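Local coordinates for protein chitosanase (Bacillus subtilis subsp. subtilis str. 168, PDB 7C6C) that hydrolyses internal beta-(1->4) linkages between D-glucosamine residues of partly acetylated chitosan, a polymer of fungal cell walls, at residues Val211-Ser216 and Val231-Tyr236; Glu55-Tyr60 and Pro74-Leu79; Lys124-Ala129 and Leu135-Met140. All blocks are in the same frame, centred on the assembly; numbering follows the deposited sequence.

In the fold
Contact 2 comes first along the chain, then contact 3, then contact 1, each closing before the next opens. The long helix 104-128 serves contacts 2 and 3: near its start it receives Val56 and Val59 of contact 2, and its last turns carry one half of contact 3. Contacts 1 and 2 lie on opposite sides of the chain's centre, with their own centres about 34 Å apart, in keeping with the two-lobed, mainly helical architecture of family 46 chitosanases. Contacts 1 and 3 are neighbours, about 20 Å between centres, and touch where Leu214 of helix 209-219 packs on Val139 of helix 134-147. Contact 1 also holds most of the malate pocket, whereas the other two are structural packing.

Contact 1 (Val211-Ser216 and Val231-Tyr236); sequences VDVLRS and VRSNEY. With LMR ((2S)-2-hydroxybutanedioic acid), chain B.
The malate pocket is built where helix 209-219 packs against the end of strand 229-233 and the turn that follows, and Val213 is the helix residue that meets both. Its CG1 meets CG1 of Val231 at 3.9 Å, the two isopropyl groups crossing at about a right angle. The other branch, CG2, reaches CB of Ser233 at 4.0 Å and comes to the edge of the Tyr236 ring, near its plane, 4.1 Å from CD2. Branched valine suits this place because its two methyls can serve strand and turn at once. Phe18, next to the predicted proton donor Glu19, touches both Val213 and Tyr236.

With its hydroxyl anti to the backbone nitrogen (chi1 168°), Ser233 takes part in an ST motif: Tyr236 N donates to Ser233 OG over 3.0 Å with a nearly straight N-H (170°). The same OG gives its own proton to malate O4B at 2.6 Å. The turn exposes two further donors to the ligand, Asn234 N to O1A at 2.8 Å and Glu235 N to O4A at 2.9 Å. From the helix side, the Asp212 carboxylate approaches malate carbon C3, with OD2 3.5 Å away. A water joins Ser216 OG to Arg232 O, bridging helix and strand beside the pocket. Within this contact the malate carboxylates receive their hydrogen bonds from uncharged groups, one hydroxyl and two backbone amides, and the nearby carboxylate of Asp212 may somewhat favour protonation of one of the acids.

Contact 2 (Glu55-Tyr60 and Pro74-Leu79); sequences EVVEVY and PELRRL
Val57 overlaps Leu76 chiefly through CG2, which rests 3.8 Å from CD1 of the leucine. The two side chains cross at about a right angle, and CD1 also lies close to the valine CB. Beta-branched valine offers a short, stiff surface, while leucine supplies the length needed to bridge backbones whose nearest CA atoms, those of Val57 and Leu76, are still 8.7 Å apart. Leu73 adds to this apolar layer on Val57, and Phe93 and Thr48 touch Leu76.

Toward the solvent a water-mediated link between opposite charges joins the helices. Glu58 OE2 and Arg77 NH1 stand 4.1 Å apart, too far for a salt bridge, and the oxygen lies well out of the guanidinium plane. A water closes the gap: it donates to Glu58 OE2 at 2.7 Å and accepts from Arg77 NH1 at 2.9 Å, sitting at the guanidinium edge and in its plane. The arginine chain bends at chi3 (-48°), which turns its head toward the glutamate.

Farther round helix 73-82, Arg78 holds Glu75 one turn back, NE and NH2 both donating to OE1; the NH2 bond, 2.7 Å long, uses the syn lone pair. Apolar side chains within and charged ones at the margin, between neighbouring helices, are typical of the packing of amphipathic helices in a helical lobe.

Contact 3 (Lys124-Ala129 and Leu135-Met140); sequences KRSDNA and LARAVM
Ser126 and Met140 meet inside a helix-loop-helix unit, in which the end of helix 104-128 is followed after a short connection by helix 134-147. The backbones come close here, with CA of Ser126 only 6.2 Å from CA of Arg137, and a small residue such as serine suits so close an approach.

The packing contacts centre on the serine side chain. Its OG lies against the aliphatic stem of Met140, 3.3 Å from CG and 3.5 Å from CB, while its CB faces CG of Arg137 at 4.0 Å. The hydroxyl is not stranded among carbons: placed beside its own backbone nitrogen (chi1 -68°), it hydrogen-bonds to the carbonyl oxygen of Ala122, one turn earlier, so a polar atom can sit at a buried interface. Methionine, being unbranched, can turn aside after lending its CG; bends at chi2 (-55°) and chi3 carry the thioether away from the serine, and the side chain goes on to touch Trp180 and Phe184 of helix 177-193.

The polar contacts lie at the margin. Arg137 is extended from CG to NE, which carries its head toward Asp127 and the connection, and its NH2 donates to the carbonyl oxygen of Leu131, tying the side chain to the connection between the two helices. Asp127 brings an opposite charge near, though its OD1 is 4.5 Å from Arg137 NH2 and well out of the guanidinium plane. A water mediates instead, donating to Asp127 OD1 at 2.7 Å and accepting from Arg137 NE at 2.6 Å.

Contact 1 (Val211-Ser216 and Val231-Tyr236)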
loop_
_atom_site.group_PDB
_atom_site.type_symbol
_atom_site.label_atom_id
_atom_site.label_comp_id
_atom_site.label_asym_id
_atom_site.label_seq_id
_atom_site.Cartn_x
_atom_site.Cartn_y
_atom_site.Cartn_z
ATOM N N VAL A 211 -8.013 0.361 -9.307
ATOM C CA VAL A 211 -7.755 1.393 -10.308
ATOM C C VAL A 211 -9.061 2.047 -10.744
ATOM O O VAL A 211 -9.148 3.277 -10.860
ATOM C CB VAL A 211 -6.970 0.813 -11.500
ATOM C CG1 VAL A 211 -6.880 1.846 -12.614
ATOM C CG2 VAL A 211 -5.581 0.384 -11.059
ATOM N N ASP A 212 -10.106 1.243 -10.968
ATOM C CA ASP A 212 -11.381 1.810 -11.394
ATOM C C ASP A 212 -12.062 2.590 -10.276
ATOM O O ASP A 212 -12.720 3.599 -10.549
ATOM C CB ASP A 212 -12.305 0.726 -11.945
ATOM C CG ASP A 212 -13.456 1.305 -12.744
ATOM O OD1 ASP A 212 -13.195 2.011 -13.745
ATOM O OD2 ASP A 212 -14.621 1.066 -12.371
ATOM N N VAL A 213 -11.925 2.157 -9.020
ATOM C CA VAL A 213 -12.491 2.934 -7.920
ATOM C C VAL A 213 -11.859 4.319 -7.879
ATOM O O VAL A 213 -12.547 5.339 -7.733
ATOM C CB VAL A 213 -12.331 2.186 -6.582
ATOM C CG1 VAL A 213 -12.736 3.085 -5.422
ATOM C CG2 VAL A 213 -13.158 0.915 -6.582
ATOM N N LEU A 214 -10.530 4.373 -8.011
ATOM C CA LEU A 214 -9.829 5.650 -7.985
ATOM C C LEU A 214 -10.190 6.495 -9.199
ATOM O O LEU A 214 -10.414 7.706 -9.079
ATOM C CB LEU A 214 -8.320 5.403 -7.896
ATOM C CG LEU A 214 -7.868 4.731 -6.591
ATOM C CD1 LEU A 214 -6.446 4.161 -6.733
ATOM C CD2 LEU A 214 -7.958 5.699 -5.402
ATOM N N ARG A 215 -10.282 5.869 -10.373
ATOM C CA ARG A 215 -10.683 6.607 -11.562
ATOM C C ARG A 215 -12.085 7.178 -11.418
ATOM O O ARG A 215 -12.361 8.270 -11.922
ATOM C CB ARG A 215 -10.579 5.719 -12.802
ATOM C CG ARG A 215 -10.400 6.539 -14.071
ATOM C CD ARG A 215 -10.482 5.717 -15.338
ATOM N NE ARG A 215 -9.496 4.638 -15.407
ATOM C CZ ARG A 215 -8.256 4.761 -15.882
ATOM N NH1 ARG A 215 -7.802 5.935 -16.314
ATOM N NH2 ARG A 215 -7.462 3.701 -15.924
ATOM N N SER A 216 -12.985 6.459 -10.737
ATOM C CA SER A 216 -14.344 6.966 -10.560
ATOM C C SER A 216 -14.362 8.249 -9.743
ATOM O O SER A 216 -15.213 9.115 -9.972
ATOM C CB SER A 216 -15.228 5.901 -9.914
ATOM O OG SER A 216 -15.471 4.832 -10.819
ATOM N N VAL A 231 -18.138 4.612 -2.652
ATOM C CA VAL A 231 -17.490 3.617 -3.487
ATOM C C VAL A 231 -18.549 2.608 -3.895
ATOM O O VAL A 231 -19.284 2.094 -3.044
ATOM C CB VAL A 231 -16.351 2.931 -2.716
ATOM C CG1 VAL A 231 -15.806 1.753 -3.505
ATOM C CG2 VAL A 231 -15.261 3.943 -2.403
ATOM N N ARG A 232 -18.646 2.334 -5.193
ATOM C CA ARG A 232 -19.578 1.326 -5.706
ATOM C C ARG A 232 -18.790 0.445 -6.664
ATOM O O ARG A 232 -18.478 0.845 -7.789
ATOM C CB ARG A 232 -20.815 1.945 -6.358
ATOM C CG ARG A 232 -21.786 2.504 -5.314
ATOM C CD ARG A 232 -23.188 2.899 -5.866
ATOM N NE ARG A 232 -23.824 3.865 -4.960
ATOM C CZ ARG A 232 -23.465 5.144 -4.923
ATOM N NH1 ARG A 232 -22.568 5.593 -5.785
ATOM N NH2 ARG A 232 -23.980 5.965 -4.027
ATOM N N SER A 233 -18.440 -0.749 -6.198
ATOM C CA SER A 233 -17.516 -1.615 -6.907
ATOM C C SER A 233 -18.099 -3.013 -6.983
ATOM O O SER A 233 -18.509 -3.571 -5.963
ATOM C CB SER A 233 -16.193 -1.655 -6.147
ATOM O OG SER A 233 -15.357 -2.683 -6.632
ATOM N N ASN A 234 -18.137 -3.578 -8.191
ATOM C CA ASN A 234 -18.551 -4.971 -8.319
ATOM C C ASN A 234 -17.630 -5.885 -7.521
ATOM O O ASN A 234 -18.087 -6.849 -6.897
ATOM C CB ASN A 234 -18.577 -5.390 -9.789
ATOM C CG ASN A 234 -19.669 -4.694 -10.578
ATOM O OD1 ASN A 234 -20.660 -4.227 -10.014
ATOM N ND2 ASN A 234 -19.499 -4.632 -11.896
ATOM N N GLU A 235 -16.330 -5.579 -7.507
ATOM C CA GLU A 235 -15.366 -6.430 -6.819
ATOM C C GLU A 235 -15.457 -6.270 -5.305
ATOM O O GLU A 235 -15.523 -7.264 -4.572
ATOM C CB GLU A 235 -13.955 -6.099 -7.301
ATOM C CG GLU A 235 -12.847 -6.822 -6.543
ATOM C CD GLU A 235 -12.885 -8.325 -6.748
ATOM O OE1 GLU A 235 -13.342 -8.766 -7.822
ATOM O OE2 GLU A 235 -12.461 -9.067 -5.836
ATOM N N TYR A 236 -15.446 -5.027 -4.813
ATOM C CA TYR A 236 -15.318 -4.789 -3.378
ATOM C C TYR A 236 -16.649 -4.626 -2.666
ATOM O O TYR A 236 -16.722 -4.878 -1.460
ATOM C CB TYR A 236 -14.473 -3.539 -3.098
ATOM C CG TYR A 236 -13.088 -3.578 -3.702
ATOM C CD1 TYR A 236 -12.161 -4.543 -3.316
ATOM C CD2 TYR A 236 -12.713 -2.659 -4.666
ATOM C CE1 TYR A 236 -10.890 -4.580 -3.877
ATOM C CE2 TYR A 236 -11.455 -2.685 -5.230
ATOM C CZ TYR A 236 -10.549 -3.648 -4.834
ATOM O OH TYR A 236 -9.310 -3.648 -5.421
HETATM C C1 LMR B . -17.474 -1.756 -11.581
HETATM O O1A LMR B . -17.900 -1.859 -10.412
HETATM O O1B LMR B . -17.938 -0.934 -12.399
HETATM C C2 LMR B . -16.366 -2.659 -12.037
HETATM O O2 LMR B . -16.225 -2.526 -13.456
HETATM C C3 LMR B . -15.047 -2.286 -11.362
HETATM C C4 LMR B . -15.036 -2.700 -9.905
HETATM O O4A LMR B . -15.253 -3.901 -9.624
HETATM O O4B LMR B . -14.804 -1.832 -9.031
HETATM O O HOH W 1 -16.418 2.688 -9.441
#

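Contact 2 (Glu55-Tyr60 and Pro74-Leu79)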
loop_
_atom_site.group_PDB
_atom_site.type_symbol
_atom_site.label_atom_id
_atom_site.label_comp_id
_atom_site.label_asym_id
_atom_site.label_seq_id
_atom_site.Cartn_x
_atom_site.Cartn_y
_atom_site.Cartn_z
ATOM N N GLU A 55 10.547 -4.890 9.955
ATOM C CA GLU A 55 10.692 -3.542 10.502
ATOM C C GLU A 55 9.620 -3.240 11.540
ATOM O O GLU A 55 9.917 -2.635 12.575
ATOM C CB GLU A 55 10.697 -2.485 9.395
ATOM C CG GLU A 55 11.909 -2.587 8.482
ATOM C CD GLU A 55 12.183 -1.313 7.725
ATOM O OE1 GLU A 55 12.209 -0.241 8.356
ATOM O OE2 GLU A 55 12.369 -1.385 6.495
ATOM N N VAL A 56 8.372 -3.657 11.293
ATOM C CA VAL A 56 7.333 -3.472 12.302
ATOM C C VAL A 56 7.739 -4.132 13.614
ATOM O O VAL A 56 7.631 -3.532 14.689
ATOM C CB VAL A 56 5.973 -3.985 11.800
ATOM C CG1 VAL A 56 4.956 -3.933 12.936
ATOM C CG2 VAL A 56 5.509 -3.167 10.617
ATOM N N VAL A 57 8.201 -5.382 13.547
ATOM C CA VAL A 57 8.541 -6.097 14.772
ATOM C C VAL A 57 9.761 -5.474 15.446
ATOM O O VAL A 57 9.816 -5.396 16.677
ATOM C CB VAL A 57 8.681 -7.612 14.516
ATOM C CG1 VAL A 57 9.049 -8.333 15.798
ATOM C CG2 VAL A 57 7.380 -8.172 13.940
ATOM N N GLU A 58 10.733 -4.982 14.666
ATOM C CA GLU A 58 11.879 -4.285 15.258
ATOM C C GLU A 58 11.433 -3.042 16.014
ATOM O O GLU A 58 11.879 -2.790 17.144
ATOM C CB GLU A 58 12.855 -3.859 14.162
ATOM C CG GLU A 58 13.624 -4.961 13.479
ATOM C CD GLU A 58 14.281 -4.458 12.196
ATOM O OE1 GLU A 58 13.854 -3.394 11.677
ATOM O OE2 GLU A 58 15.211 -5.118 11.684
ATOM N N VAL A 59 10.576 -2.231 15.382
ATOM C CA VAL A 59 10.114 -0.982 15.990
ATOM C C VAL A 59 9.304 -1.281 17.245
ATOM O O VAL A 59 9.492 -0.664 18.298
ATOM C CB VAL A 59 9.316 -0.151 14.960
ATOM C CG1 VAL A 59 8.537 0.989 15.638
ATOM C CG2 VAL A 59 10.237 0.390 13.886
ATOM N N TYR A 60 8.396 -2.252 17.148
ATOM C CA TYR A 60 7.604 -2.654 18.301
ATOM C C TYR A 60 8.497 -3.155 19.429
ATOM O O TYR A 60 8.269 -2.829 20.601
ATOM C CB TYR A 60 6.611 -3.735 17.862
ATOM C CG TYR A 60 5.747 -4.303 18.962
ATOM C CD1 TYR A 60 4.982 -3.479 19.779
ATOM C CD2 TYR A 60 5.683 -5.671 19.170
ATOM C CE1 TYR A 60 4.184 -4.009 20.782
ATOM C CE2 TYR A 60 4.883 -6.210 20.160
ATOM C CZ TYR A 60 4.144 -5.378 20.970
ATOM O OH TYR A 60 3.374 -5.937 21.962
ATOM N N PRO A 74 14.698 -13.556 14.686
ATOM C CA PRO A 74 15.732 -14.246 13.892
ATOM C C PRO A 74 15.198 -14.807 12.586
ATOM O O PRO A 74 15.841 -14.663 11.538
ATOM C CB PRO A 74 16.253 -15.327 14.850
ATOM C CG PRO A 74 16.011 -14.746 16.223
ATOM C CD PRO A 74 14.690 -14.018 16.088
ATOM N N GLU A 75 14.012 -15.426 12.611
ATOM C CA GLU A 75 13.446 -15.948 11.376
ATOM C C GLU A 75 13.000 -14.820 10.449
ATOM O O GLU A 75 13.244 -14.876 9.239
ATOM C CB GLU A 75 12.291 -16.903 11.671
ATOM C CG GLU A 75 11.617 -17.473 10.427
ATOM C CD GLU A 75 12.501 -18.409 9.608
ATOM O OE1 GLU A 75 13.599 -18.804 10.059
ATOM O OE2 GLU A 75 12.074 -18.779 8.499
ATOM N N LEU A 76 12.345 -13.784 10.985
ATOM C CA LEU A 76 11.960 -12.660 10.139
ATOM C C LEU A 76 13.181 -12.039 9.475
ATOM O O LEU A 76 13.128 -11.626 8.310
ATOM C CB LEU A 76 11.210 -11.611 10.953
ATOM C CG LEU A 76 9.841 -12.049 11.470
ATOM C CD1 LEU A 76 9.355 -11.057 12.516
ATOM C CD2 LEU A 76 8.817 -12.179 10.322
ATOM N N ARG A 77 14.296 -11.963 10.202
ATOM C CA ARG A 77 15.520 -11.407 9.635
ATOM C C ARG A 77 16.046 -12.282 8.502
ATOM O O ARG A 77 16.428 -11.779 7.434
ATOM C CB ARG A 77 16.562 -11.238 10.740
ATOM C CG ARG A 77 17.734 -10.372 10.342
ATOM C CD ARG A 77 18.854 -10.394 11.385
ATOM N NE ARG A 77 18.351 -10.176 12.740
ATOM C CZ ARG A 77 18.023 -8.985 13.230
ATOM N NH1 ARG A 77 18.164 -7.890 12.485
ATOM N NH2 ARG A 77 17.555 -8.889 14.475
ATOM N N ARG A 78 16.067 -13.600 8.711
ATOM C CA ARG A 78 16.519 -14.505 7.661
ATOM C C ARG A 78 15.603 -14.450 6.444
ATOM O O ARG A 78 16.074 -14.498 5.304
ATOM C CB ARG A 78 16.560 -15.929 8.206
ATOM C CG ARG A 78 16.912 -16.968 7.166
ATOM C CD ARG A 78 17.414 -18.255 7.791
ATOM N NE ARG A 78 16.416 -18.893 8.641
ATOM C CZ ARG A 78 16.541 -20.127 9.118
ATOM N NH1 ARG A 78 17.616 -20.842 8.811
ATOM N NH2 ARG A 78 15.593 -20.652 9.885
ATOM N N LEU A 79 14.288 -14.350 6.663
ATOM C CA LEU A 79 13.356 -14.277 5.541
ATOM C C LEU A 79 13.584 -13.016 4.725
ATOM O O LEU A 79 13.521 -13.047 3.488
ATOM C CB LEU A 79 11.915 -14.343 6.042
ATOM C CG LEU A 79 11.523 -15.665 6.700
ATOM C CD1 LEU A 79 10.164 -15.526 7.359
ATOM C CD2 LEU A 79 11.540 -16.815 5.688
HETATM O O HOH W 2 17.534 -5.117 13.054
#

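Contact 3 (Lys124-Ala129 and Leu135-Met140)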
loop_
_atom_site.group_PDB
_atom_site.type_symbol
_atom_site.label_atom_id
_atom_site.label_comp_id
_atom_site.label_asym_id
_atom_site.label_seq_id
_atom_site.Cartn_x
_atom_site.Cartn_y
_atom_site.Cartn_z
ATOM N N LYS A 124 6.896 12.452 -1.116
ATOM C CA LYS A 124 8.122 12.992 -1.693
ATOM C C LYS A 124 8.137 12.821 -3.205
ATOM O O LYS A 124 8.461 13.759 -3.941
ATOM C CB LYS A 124 9.341 12.320 -1.059
ATOM C CG LYS A 124 10.665 12.807 -1.630
ATOM C CD LYS A 124 11.853 12.089 -1.007
ATOM C CE LYS A 124 13.161 12.768 -1.382
ATOM N NZ LYS A 124 14.337 11.979 -0.935
ATOM N N ARG A 125 7.797 11.625 -3.693
ATOM C CA ARG A 125 7.758 11.424 -5.137
ATOM C C ARG A 125 6.638 12.233 -5.782
ATOM O O ARG A 125 6.786 12.699 -6.919
ATOM C CB ARG A 125 7.648 9.936 -5.479
ATOM C CG ARG A 125 8.873 9.111 -5.076
ATOM C CD ARG A 125 9.115 7.949 -6.036
ATOM N NE ARG A 125 10.159 7.028 -5.577
ATOM C CZ ARG A 125 11.451 7.154 -5.860
ATOM N NH1 ARG A 125 11.876 8.173 -6.595
ATOM N NH2 ARG A 125 12.318 6.263 -5.404
ATOM N N SER A 126 5.524 12.433 -5.068
ATOM C CA SER A 126 4.473 13.326 -5.547
ATOM C C SER A 126 5.003 14.742 -5.713
ATOM O O SER A 126 4.745 15.398 -6.730
ATOM C CB SER A 126 3.304 13.314 -4.561
ATOM O OG SER A 126 2.643 12.065 -4.560
ATOM N N ASP A 127 5.745 15.231 -4.712
ATOM C CA ASP A 127 6.353 16.552 -4.813
ATOM C C ASP A 127 7.312 16.620 -5.991
ATOM O O ASP A 127 7.321 17.605 -6.739
ATOM C CB ASP A 127 7.109 16.884 -3.526
ATOM C CG ASP A 127 6.195 17.088 -2.340
ATOM O OD1 ASP A 127 4.968 17.203 -2.540
ATOM O OD2 ASP A 127 6.715 17.138 -1.204
ATOM N N ASN A 128 8.126 15.575 -6.175
ATOM C CA ASN A 128 9.073 15.567 -7.285
ATOM C C ASN A 128 8.366 15.608 -8.633
ATOM O O ASN A 128 8.895 16.183 -9.594
ATOM C CB ASN A 128 9.986 14.341 -7.201
ATOM C CG ASN A 128 10.846 14.331 -5.947
ATOM O OD1 ASN A 128 11.084 15.370 -5.332
ATOM N ND2 ASN A 128 11.332 13.150 -5.573
ATOM N N ALA A 129 7.183 15.006 -8.727
ATOM C CA ALA A 129 6.399 15.012 -9.954
ATOM C C ALA A 129 5.514 16.245 -10.090
ATOM O O ALA A 129 4.813 16.378 -11.098
ATOM C CB ALA A 129 5.547 13.741 -10.047
ATOM N N LEU A 135 -6.275 13.878 -4.757
ATOM C CA LEU A 135 -6.556 12.581 -5.366
ATOM C C LEU A 135 -5.288 11.965 -5.948
ATOM O O LEU A 135 -5.011 10.781 -5.743
ATOM C CB LEU A 135 -7.656 12.689 -6.423
ATOM C CG LEU A 135 -7.919 11.387 -7.191
ATOM C CD1 LEU A 135 -8.316 10.226 -6.267
ATOM C CD2 LEU A 135 -8.971 11.596 -8.260
ATOM N N ALA A 136 -4.489 12.751 -6.671
ATOM C CA ALA A 136 -3.265 12.178 -7.227
ATOM C C ALA A 136 -2.329 11.697 -6.123
ATOM O O ALA A 136 -1.743 10.614 -6.226
ATOM C CB ALA A 136 -2.559 13.180 -8.133
ATOM N N ARG A 137 -2.194 12.480 -5.050
ATOM C CA ARG A 137 -1.370 12.055 -3.921
ATOM C C ARG A 137 -1.919 10.788 -3.273
ATOM O O ARG A 137 -1.152 9.903 -2.879
ATOM C CB ARG A 137 -1.248 13.188 -2.901
ATOM C CG ARG A 137 -0.397 14.346 -3.397
ATOM C CD ARG A 137 -0.371 15.491 -2.407
ATOM N NE ARG A 137 0.328 16.645 -2.969
ATOM C CZ ARG A 137 0.138 17.906 -2.586
ATOM N NH1 ARG A 137 -0.732 18.193 -1.628
ATOM N NH2 ARG A 137 0.818 18.882 -3.169
ATOM N N ALA A 138 -3.246 10.677 -3.166
ATOM C CA ALA A 138 -3.848 9.464 -2.621
ATOM C C ALA A 138 -3.578 8.261 -3.515
ATOM O O ALA A 138 -3.337 7.150 -3.022
ATOM C CB ALA A 138 -5.348 9.668 -2.436
ATOM N N VAL A 139 -3.625 8.457 -4.833
ATOM C CA VAL A 139 -3.283 7.372 -5.745
ATOM C C VAL A 139 -1.832 6.949 -5.549
ATOM O O VAL A 139 -1.523 5.751 -5.531
ATOM C CB VAL A 139 -3.583 7.758 -7.205
ATOM C CG1 VAL A 139 -3.081 6.681 -8.161
ATOM C CG2 VAL A 139 -5.078 8.007 -7.407
ATOM N N MET A 140 -0.916 7.920 -5.408
ATOM C CA MET A 140 0.485 7.565 -5.178
ATOM C C MET A 140 0.650 6.773 -3.888
ATOM O O MET A 140 1.400 5.789 -3.847
ATOM C CB MET A 140 1.367 8.818 -5.127
ATOM C CG MET A 140 1.381 9.669 -6.390
ATOM S SD MET A 140 1.835 8.811 -7.912
ATOM C CE MET A 140 0.235 8.756 -8.726
HETATM O O HOH W 3 2.758 16.707 -4.003
#